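Local structure of probable 2-hydroxyhepta-2,4-diene-1,7-dioate isomerase (Thermus thermophilus, 2DFU) at residues L4-G9 against A37-L42; L41-T46 against L86-N91; Y140-D145 against G250-L255. The protein probably catalyses isomerisation of 2-hydroxyhepta-2,4-diene-1,7-dioate as a metal-binding member of the fumarylacetoacetate hydrolase family. All coordinates share one frame; numbering follows the deposited sequence.

Interaction 1. Residues L4-G9 against A37-L42; sequences LRFNEG and ASVTLL
With CG set beside the backbone N (chi1 -67°) and the amide barely twisted (chi2 -4°), Asn7 swings its OD1 back over Val39 to the backbone of Thr40. Thr40 N donates to Asn7 OD1 at 2.9 Å in a nearly straight bond, 172° at the hydrogen, almost in line with the side-chain C=O. Asn7 N in turn donates to Thr40 O, so one residue grips both polar backbone atoms of Thr40. Asparagine suits the place because its short amide can stand in for a backbone carbonyl where the strand ends. Replaced by alanine, Asn7 would lose the carbonyl that takes the Thr40 N-H, and Thr40 N would probably be left without that mate.

Leu42 N continues the pairing, donating to Arg5 O at 2.9 Å. Leu42 also lays CD1 over one face of the Arg5 guanidinium, 3.7 Å above its plane and displaced toward the rim, while Arg5 NH1 hydrogen-bonds to Pro43 O. On the side of Phe6 and Leu41, Leu4 CD1 meets Leu41 CD2 at 3.5 Å, the two side chains crossing at about a right angle, and Phe6 CD2 rests obliquely on Val39 CG1 at 3.8 Å.

Strand 2-6 pairs antiparallel with the weakly bonded strand 41-42, and with strand 10-15 as well; Tyr34 of strand 32-35 meets the Phe6 ring edge-to-face, and Val19 of strand 18-22 packs against Leu4 and Phe6.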
loop_
_atom_site.group_PDB
_atom_site.type_symbol
_atom_site.label_atom_id
_atom_site.label_comp_id
_atom_site.label_asym_id
_atom_site.label_seq_id
_atom_site.Cartn_x
_atom_site.Cartn_y
_atom_site.Cartn_z
ATOM N N LEU A 4 21.395 -3.623 6.290
ATOM C CA LEU A 4 20.378 -3.284 7.281
ATOM C C LEU A 4 20.056 -1.798 7.348
ATOM O O LEU A 4 20.775 -0.967 6.798
ATOM C CB LEU A 4 20.811 -3.747 8.674
ATOM C CG LEU A 4 22.043 -3.042 9.247
ATOM C CD1 LEU A 4 22.016 -3.072 10.774
ATOM C CD2 LEU A 4 23.293 -3.708 8.712
ATOM N N ARG A 5 18.946 -1.484 8.004
ATOM C CA ARG A 5 18.518 -0.100 8.215
ATOM C C ARG A 5 18.498 0.051 9.721
ATOM O O ARG A 5 18.022 -0.839 10.418
ATOM C CB ARG A 5 17.104 0.154 7.684
ATOM C CG ARG A 5 17.040 0.563 6.234
ATOM C CD ARG A 5 15.598 0.861 5.829
ATOM N NE ARG A 5 15.127 2.153 6.316
ATOM C CZ ARG A 5 14.110 2.327 7.156
ATOM N NH1 ARG A 5 13.436 1.292 7.636
ATOM N NH2 ARG A 5 13.741 3.557 7.489
ATOM N N PHE A 6 18.999 1.169 10.227
ATOM C CA PHE A 6 19.039 1.365 11.666
ATOM C C PHE A 6 18.933 2.830 12.081
ATOM O O PHE A 6 19.080 3.739 11.262
ATOM C CB PHE A 6 20.334 0.776 12.224
ATOM C CG PHE A 6 21.568 1.429 11.685
ATOM C CD1 PHE A 6 22.024 1.134 10.406
ATOM C CD2 PHE A 6 22.250 2.381 12.439
ATOM C CE1 PHE A 6 23.139 1.779 9.880
ATOM C CE2 PHE A 6 23.365 3.034 11.923
ATOM C CZ PHE A 6 23.813 2.732 10.637
ATOM N N ASN A 7 18.677 3.040 13.368
ATOM C CA ASN A 7 18.552 4.375 13.941
ATOM C C ASN A 7 17.636 5.288 13.130
ATOM O O ASN A 7 16.505 4.919 12.847
ATOM C CB ASN A 7 19.942 4.994 14.110
ATOM C CG ASN A 7 20.770 4.274 15.168
ATOM O OD1 ASN A 7 20.283 3.357 15.836
ATOM N ND2 ASN A 7 22.024 4.688 15.328
ATOM N N GLU A 8 18.099 6.470 12.746
ATOM C CA GLU A 8 17.222 7.358 11.985
ATOM C C GLU A 8 17.182 7.055 10.487
ATOM O O GLU A 8 17.552 7.894 9.662
ATOM C CB GLU A 8 17.601 8.831 12.209
ATOM C CG GLU A 8 19.076 9.155 12.037
ATOM C CD GLU A 8 19.908 8.798 13.264
ATOM O OE1 GLU A 8 19.624 9.332 14.359
ATOM O OE2 GLU A 8 20.846 7.990 13.136
ATOM N N GLY A 9 16.721 5.855 10.145
ATOM C CA GLY A 9 16.623 5.465 8.750
ATOM C C GLY A 9 17.951 5.383 8.011
ATOM O O GLY A 9 18.001 5.570 6.795
ATOM N N ALA A 37 24.916 -4.015 18.827
ATOM C CA ALA A 37 24.170 -3.926 20.076
ATOM C C ALA A 37 23.743 -2.507 20.436
ATOM O O ALA A 37 22.812 -2.318 21.212
ATOM C CB ALA A 37 25.000 -4.536 21.230
ATOM N N SER A 38 24.409 -1.514 19.862
ATOM C CA SER A 38 24.098 -0.120 20.159
ATOM C C SER A 38 23.099 0.562 19.223
ATOM O O SER A 38 22.683 1.691 19.489
ATOM C CB SER A 38 25.390 0.705 20.174
ATOM O OG SER A 38 26.333 0.160 21.080
ATOM N N VAL A 39 22.719 -0.087 18.128
ATOM C CA VAL A 39 21.777 0.552 17.214
ATOM C C VAL A 39 20.366 0.007 17.338
ATOM O O VAL A 39 20.149 -1.057 17.905
ATOM C CB VAL A 39 22.220 0.404 15.732
ATOM C CG1 VAL A 39 23.663 0.843 15.579
ATOM C CG2 VAL A 39 22.043 -1.041 15.263
ATOM N N THR A 40 19.403 0.760 16.819
ATOM C CA THR A 40 18.016 0.322 16.827
ATOM C C THR A 40 17.728 -0.231 15.430
ATOM O O THR A 40 17.663 0.520 14.453
ATOM C CB THR A 40 17.053 1.485 17.111
ATOM O OG1 THR A 40 17.293 1.992 18.432
ATOM C CG2 THR A 40 15.609 1.014 17.003
ATOM N N LEU A 41 17.584 -1.548 15.340
ATOM C CA LEU A 41 17.307 -2.204 14.071
ATOM C C LEU A 41 15.928 -1.850 13.540
ATOM O O LEU A 41 14.953 -1.869 14.277
ATOM C CB LEU A 41 17.383 -3.719 14.223
ATOM C CG LEU A 41 18.571 -4.464 13.626
ATOM C CD1 LEU A 41 18.187 -5.931 13.501
ATOM C CD2 LEU A 41 18.925 -3.902 12.257
ATOM N N LEU A 42 15.861 -1.543 12.251
ATOM C CA LEU A 42 14.605 -1.202 11.595
ATOM C C LEU A 42 14.319 -2.207 10.482
ATOM O O LEU A 42 15.190 -2.990 10.098
ATOM C CB LEU A 42 14.704 0.196 10.966
ATOM C CG LEU A 42 15.010 1.389 11.876
ATOM C CD1 LEU A 42 15.219 2.649 11.024
ATOM C CD2 LEU A 42 13.852 1.582 12.869
HETATM O O HOH W 1 17.413 -3.845 8.883
HETATM O O HOH W 2 23.767 3.870 18.019
HETATM O O HOH W 3 19.785 3.532 19.227
#

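Interaction 2. Residues L41-T46 against L86-N91; sequences LLPPAT and LARPGN
Apolar contact carries most of this meeting, in which Leu41 and Pro43 lie against Pro89 without a direct hydrogen bond between the segments. Leu41 crosses the Pro89 ring at about a right angle, its CD1 4.1 Å from Pro89 CG, and the same methyl reaches on toward Gly90 O. Pro43 and Pro89 also cross at about a right angle, with Pro43 CD 4.2 Å from Pro89 CD. Farther along, Pro43 CG lies near Leu86 CB and approaches Ala87 O at 3.8 Å. Prolines suit both sides: each offers a compact, rigid hydrocarbon surface and has no backbone N-H that would need a partner in this buried place.

A second kind of contact uses the aliphatic part of a charged residue. Arg88 runs alongside Leu42, pointing the same way, and its CD lies 3.8 Å from Leu42 CD2. Its CG stands beside the backbone N (chi1 -64°), which carries the methylenes past Leu41 O, with Arg88 CD 3.7 Å from that oxygen. A long side chain can therefore pack by its stem while its guanidinium extends beyond the leucine.

Water supplies the polar link. One molecule donates to both Leu41 O, at 2.7 Å, and Pro89 O, at 2.9 Å, tying together two backbone carbonyls that cannot bond to each other. Another accepts from Leu41 N and, weakly, from Asn91 ND2; the amide of Asn91 has firmer partners in Arg93 N and Leu36 O.

The contact joins the two family regions of the chain. On one side strand 2-6 flanks 41-42; on the other, Ala87 bonds to Leu168 and Leu170 of strand 168-175, and Gly90 to Phe253 of strand 250-259.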
loop_
_atom_site.group_PDB
_atom_site.type_symbol
_atom_site.label_atom_id
_atom_site.label_comp_id
_atom_site.label_asym_id
_atom_site.label_seq_id
_atom_site.Cartn_x
_atom_site.Cartn_y
_atom_site.Cartn_z
ATOM N N LEU A 41 17.584 -1.548 15.340
ATOM C CA LEU A 41 17.307 -2.204 14.071
ATOM C C LEU A 41 15.928 -1.850 13.540
ATOM O O LEU A 41 14.953 -1.869 14.277
ATOM C CB LEU A 41 17.383 -3.719 14.223
ATOM C CG LEU A 41 18.571 -4.464 13.626
ATOM C CD1 LEU A 41 18.187 -5.931 13.501
ATOM C CD2 LEU A 41 18.925 -3.902 12.257
ATOM N N LEU A 42 15.861 -1.543 12.251
ATOM C CA LEU A 42 14.605 -1.202 11.595
ATOM C C LEU A 42 14.319 -2.207 10.482
ATOM O O LEU A 42 15.190 -2.990 10.098
ATOM C CB LEU A 42 14.704 0.196 10.966
ATOM C CG LEU A 42 15.010 1.389 11.876
ATOM C CD1 LEU A 42 15.219 2.649 11.024
ATOM C CD2 LEU A 42 13.852 1.582 12.869
ATOM N N PRO A 43 13.084 -2.217 9.964
ATOM C CA PRO A 43 12.798 -3.158 8.877
ATOM C C PRO A 43 13.747 -2.734 7.738
ATOM O O PRO A 43 13.902 -1.540 7.466
ATOM C CB PRO A 43 11.337 -2.874 8.562
ATOM C CG PRO A 43 10.781 -2.491 9.906
ATOM C CD PRO A 43 11.849 -1.569 10.447
ATOM N N PRO A 44 14.389 -3.699 7.065
ATOM C CA PRO A 44 15.332 -3.429 5.973
ATOM C C PRO A 44 14.759 -2.971 4.634
ATOM O O PRO A 44 15.223 -3.404 3.573
ATOM C CB PRO A 44 16.082 -4.747 5.849
ATOM C CG PRO A 44 14.988 -5.743 6.106
ATOM C CD PRO A 44 14.257 -5.151 7.300
ATOM N N ALA A 45 13.764 -2.098 4.681
ATOM C CA ALA A 45 13.151 -1.572 3.467
ATOM C C ALA A 45 12.220 -0.414 3.796
ATOM O O ALA A 45 11.812 -0.252 4.939
ATOM C CB ALA A 45 12.364 -2.678 2.751
ATOM N N THR A 46 11.900 0.383 2.779
ATOM C CA THR A 46 10.976 1.522 2.891
ATOM C C THR A 46 10.059 1.365 1.674
ATOM O O THR A 46 10.115 2.153 0.733
ATOM C CB THR A 46 11.723 2.877 2.793
ATOM O OG1 THR A 46 12.609 2.849 1.668
ATOM C CG2 THR A 46 12.531 3.142 4.050
ATOM N N LEU A 86 4.322 -2.702 9.135
ATOM C CA LEU A 86 5.717 -2.952 9.466
ATOM C C LEU A 86 6.025 -2.769 10.950
ATOM O O LEU A 86 5.587 -1.806 11.586
ATOM C CB LEU A 86 6.623 -2.052 8.630
ATOM C CG LEU A 86 6.594 -2.357 7.131
ATOM C CD1 LEU A 86 7.343 -1.283 6.372
ATOM C CD2 LEU A 86 7.206 -3.725 6.880
ATOM N N ALA A 87 6.783 -3.711 11.499
ATOM C CA ALA A 87 7.163 -3.664 12.901
ATOM C C ALA A 87 8.648 -3.989 13.016
ATOM O O ALA A 87 9.137 -4.899 12.349
ATOM C CB ALA A 87 6.332 -4.662 13.694
ATOM N N ARG A 88 9.361 -3.241 13.855
ATOM C CA ARG A 88 10.797 -3.439 14.043
ATOM C C ARG A 88 11.171 -4.843 14.485
ATOM O O ARG A 88 10.505 -5.443 15.320
ATOM C CB ARG A 88 11.359 -2.447 15.072
ATOM C CG ARG A 88 11.283 -0.982 14.663
ATOM C CD ARG A 88 11.995 -0.109 15.681
ATOM N NE ARG A 88 11.330 -0.173 16.980
ATOM C CZ ARG A 88 10.255 0.539 17.294
ATOM N NH1 ARG A 88 9.732 1.380 16.405
ATOM N NH2 ARG A 88 9.693 0.400 18.487
ATOM N N PRO A 89 12.257 -5.384 13.917
ATOM C CA PRO A 89 12.742 -6.719 14.248
ATOM C C PRO A 89 13.590 -6.636 15.512
ATOM O O PRO A 89 14.259 -5.632 15.759
ATOM C CB PRO A 89 13.592 -7.080 13.039
ATOM C CG PRO A 89 14.206 -5.751 12.687
ATOM C CD PRO A 89 13.032 -4.803 12.803
ATOM N N GLY A 90 13.565 -7.685 16.317
ATOM C CA GLY A 90 14.385 -7.666 17.505
ATOM C C GLY A 90 15.852 -7.686 17.106
ATOM O O GLY A 90 16.239 -8.386 16.167
ATOM N N ASN A 91 16.658 -6.889 17.800
ATOM C CA ASN A 91 18.099 -6.828 17.570
ATOM C C ASN A 91 18.672 -8.151 18.109
ATOM O O ASN A 91 18.445 -8.502 19.268
ATOM C CB ASN A 91 18.680 -5.647 18.355
ATOM C CG ASN A 91 20.139 -5.390 18.043
ATOM O OD1 ASN A 91 20.967 -6.301 18.065
ATOM N ND2 ASN A 91 20.462 -4.135 17.765
HETATM O O HOH W 4 14.765 -2.924 16.803
HETATM O O HOH W 5 17.275 -2.891 17.944
#

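Interaction 3. Residues Y140-D145 against G250-L255; sequences YTVAVD and GTLFTL
Gly250 opens the contact through its carbonyl, whose O lies 3.8 Å from Val142 CG2. Its backbone angles (phi 160°) would press a CB against the preceding carbonyl oxygen, which explains the choice of glycine.

Leu252 carries the centre. Its CB meets Val142 CB at 3.8 Å, the two side chains sliding past each other in opposite directions, and Val142 CG1 leans on the same leucine CB. With CG anti to the backbone N (chi1 169°), Leu252 sends CD2 onward over the backbone of the other strand, where it settles 3.4 Å from Ala143 CA. The same methyl lies 3.8 Å from Val144 CG2, crossing that valine obliquely. Alanine fits between the two valines: its CB points away from Leu252, and its small size suits the far side, where it packs on Leu168 and Leu170 of strand 168-175.

No hydrogen bond joins the two segments. Their axes pass 6.9 Å apart at 29°, and strand 137-148 pairs through its backbone with strands 111-121 and 168-175, whereas 250-259 lies beside 241-246 and 102-104. The two strands thus belong to different beta sheets and pack face to face here within the FAA hydrolase region, the beta-branched valines and threonine together with Leu252 contributing to the apolar layer between them.

Thr254 comes next on the inward side. Its CG2 reaches Val144 CG2 tip to tip at 4.1 Å, so the threonine offers a methyl to the valine much as another valine could. Leu242 of strand 241-246 and Pro169 of strand 168-175 also touch Thr254.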
loop_
_atom_site.group_PDB
_atom_site.type_symbol
_atom_site.label_atom_id
_atom_site.label_comp_id
_atom_site.label_asym_id
_atom_site.label_seq_id
_atom_site.Cartn_x
_atom_site.Cartn_y
_atom_site.Cartn_z
ATOM N N TYR A 140 17.100 -10.606 0.302
ATOM C CA TYR A 140 16.090 -11.396 0.982
ATOM C C TYR A 140 16.109 -11.178 2.487
ATOM O O TYR A 140 17.164 -10.999 3.086
ATOM C CB TYR A 140 16.327 -12.874 0.675
ATOM C CG TYR A 140 16.347 -13.154 -0.802
ATOM C CD1 TYR A 140 15.160 -13.389 -1.501
ATOM C CD2 TYR A 140 17.544 -13.118 -1.522
ATOM C CE1 TYR A 140 15.162 -13.573 -2.879
ATOM C CE2 TYR A 140 17.557 -13.301 -2.904
ATOM C CZ TYR A 140 16.359 -13.526 -3.574
ATOM O OH TYR A 140 16.346 -13.679 -4.935
ATOM N N THR A 141 14.931 -11.190 3.095
ATOM C CA THR A 141 14.847 -11.005 4.531
ATOM C C THR A 141 13.755 -11.920 5.063
ATOM O O THR A 141 13.203 -12.728 4.319
ATOM C CB THR A 141 14.583 -9.509 4.896
ATOM O OG1 THR A 141 14.741 -9.333 6.308
ATOM C CG2 THR A 141 13.179 -9.072 4.475
ATOM N N VAL A 142 13.443 -11.804 6.342
ATOM C CA VAL A 142 12.440 -12.667 6.948
ATOM C C VAL A 142 11.242 -11.862 7.421
ATOM O O VAL A 142 11.365 -10.676 7.720
ATOM C CB VAL A 142 13.042 -13.422 8.155
ATOM C CG1 VAL A 142 12.108 -14.523 8.609
ATOM C CG2 VAL A 142 14.411 -13.986 7.779
ATOM N N ALA A 143 10.085 -12.508 7.493
ATOM C CA ALA A 143 8.884 -11.825 7.947
ATOM C C ALA A 143 7.943 -12.756 8.677
ATOM O O ALA A 143 8.050 -13.977 8.587
ATOM C CB ALA A 143 8.147 -11.216 6.766
ATOM N N VAL A 144 7.031 -12.155 9.423
ATOM C CA VAL A 144 5.993 -12.901 10.102
ATOM C C VAL A 144 4.723 -12.223 9.602
ATOM O O VAL A 144 4.496 -11.046 9.872
ATOM C CB VAL A 144 6.046 -12.761 11.633
ATOM C CG1 VAL A 144 4.786 -13.350 12.231
ATOM C CG2 VAL A 144 7.264 -13.459 12.184
ATOM N N ASP A 145 3.919 -12.955 8.847
ATOM C CA ASP A 145 2.675 -12.413 8.325
ATOM C C ASP A 145 1.605 -12.624 9.396
ATOM O O ASP A 145 0.970 -13.678 9.450
ATOM C CB ASP A 145 2.319 -13.140 7.015
ATOM C CG ASP A 145 0.937 -12.782 6.481
ATOM O OD1 ASP A 145 0.288 -11.868 7.029
ATOM O OD2 ASP A 145 0.496 -13.425 5.504
ATOM N N GLY A 250 18.962 -15.017 8.036
ATOM C CA GLY A 250 19.072 -14.568 9.411
ATOM C C GLY A 250 17.879 -15.008 10.225
ATOM O O GLY A 250 17.050 -15.791 9.762
ATOM N N THR A 251 17.782 -14.500 11.443
ATOM C CA THR A 251 16.674 -14.864 12.303
ATOM C C THR A 251 15.878 -13.644 12.717
ATOM O O THR A 251 16.430 -12.684 13.242
ATOM C CB THR A 251 17.166 -15.574 13.570
ATOM O OG1 THR A 251 17.929 -16.728 13.200
ATOM C CG2 THR A 251 15.987 -16.003 14.424
ATOM N N LEU A 252 14.577 -13.689 12.464
ATOM C CA LEU A 252 13.691 -12.604 12.837
ATOM C C LEU A 252 13.114 -12.876 14.224
ATOM O O LEU A 252 12.507 -13.924 14.459
ATOM C CB LEU A 252 12.553 -12.484 11.832
ATOM C CG LEU A 252 11.378 -11.568 12.190
ATOM C CD1 LEU A 252 11.867 -10.141 12.442
ATOM C CD2 LEU A 252 10.365 -11.599 11.046
ATOM N N PHE A 253 13.306 -11.930 15.133
ATOM C CA PHE A 253 12.790 -12.047 16.490
ATOM C C PHE A 253 11.644 -11.055 16.681
ATOM O O PHE A 253 11.779 -9.872 16.373
ATOM C CB PHE A 253 13.887 -11.728 17.505
ATOM C CG PHE A 253 15.026 -12.701 17.497
ATOM C CD1 PHE A 253 14.934 -13.906 18.194
ATOM C CD2 PHE A 253 16.205 -12.405 16.820
ATOM C CE1 PHE A 253 16.005 -14.801 18.223
ATOM C CE2 PHE A 253 17.279 -13.292 16.841
ATOM C CZ PHE A 253 17.177 -14.495 17.550
ATOM N N THR A 254 10.517 -11.535 17.182
ATOM C CA THR A 254 9.385 -10.662 17.431
ATOM C C THR A 254 8.569 -11.236 18.581
ATOM O O THR A 254 8.844 -12.338 19.058
ATOM C CB THR A 254 8.492 -10.508 16.177
ATOM O OG1 THR A 254 7.506 -9.500 16.421
ATOM C CG2 THR A 254 7.790 -11.806 15.855
ATOM N N LEU A 255 7.573 -10.489 19.041
ATOM C CA LEU A 255 6.751 -10.963 20.143
ATOM C C LEU A 255 5.381 -10.307 20.178
ATOM O O LEU A 255 5.177 -9.209 19.649
ATOM C CB LEU A 255 7.478 -10.741 21.476
ATOM C CG LEU A 255 7.811 -9.314 21.917
ATOM C CD1 LEU A 255 6.542 -8.577 22.307
ATOM C CD2 LEU A 255 8.741 -9.366 23.105
#

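Interactions 1 and 2 share Leu41 and Leu42 and have centres about 8 Å apart: one flank of strand 41-42 meets strand 2-6, while the chain around it rests on 86-91. The hydrogen bond from Arg5 NH1 to Pro43 O, 2.9 Å long, joins them directly. Interaction 2 then leads to interaction 3, its centre about 9 Å away, through a probable hydrogen bond from Gly90 N to Phe253 O at 2.8 Å and packing of Pro89 CB on Leu252 CD1 at 3.6 Å. Interactions 1 and 3 do not touch, their nearest atoms being about 7 Å apart, so 41-46 and 86-91 bridge the N-terminal region to the packed sheets.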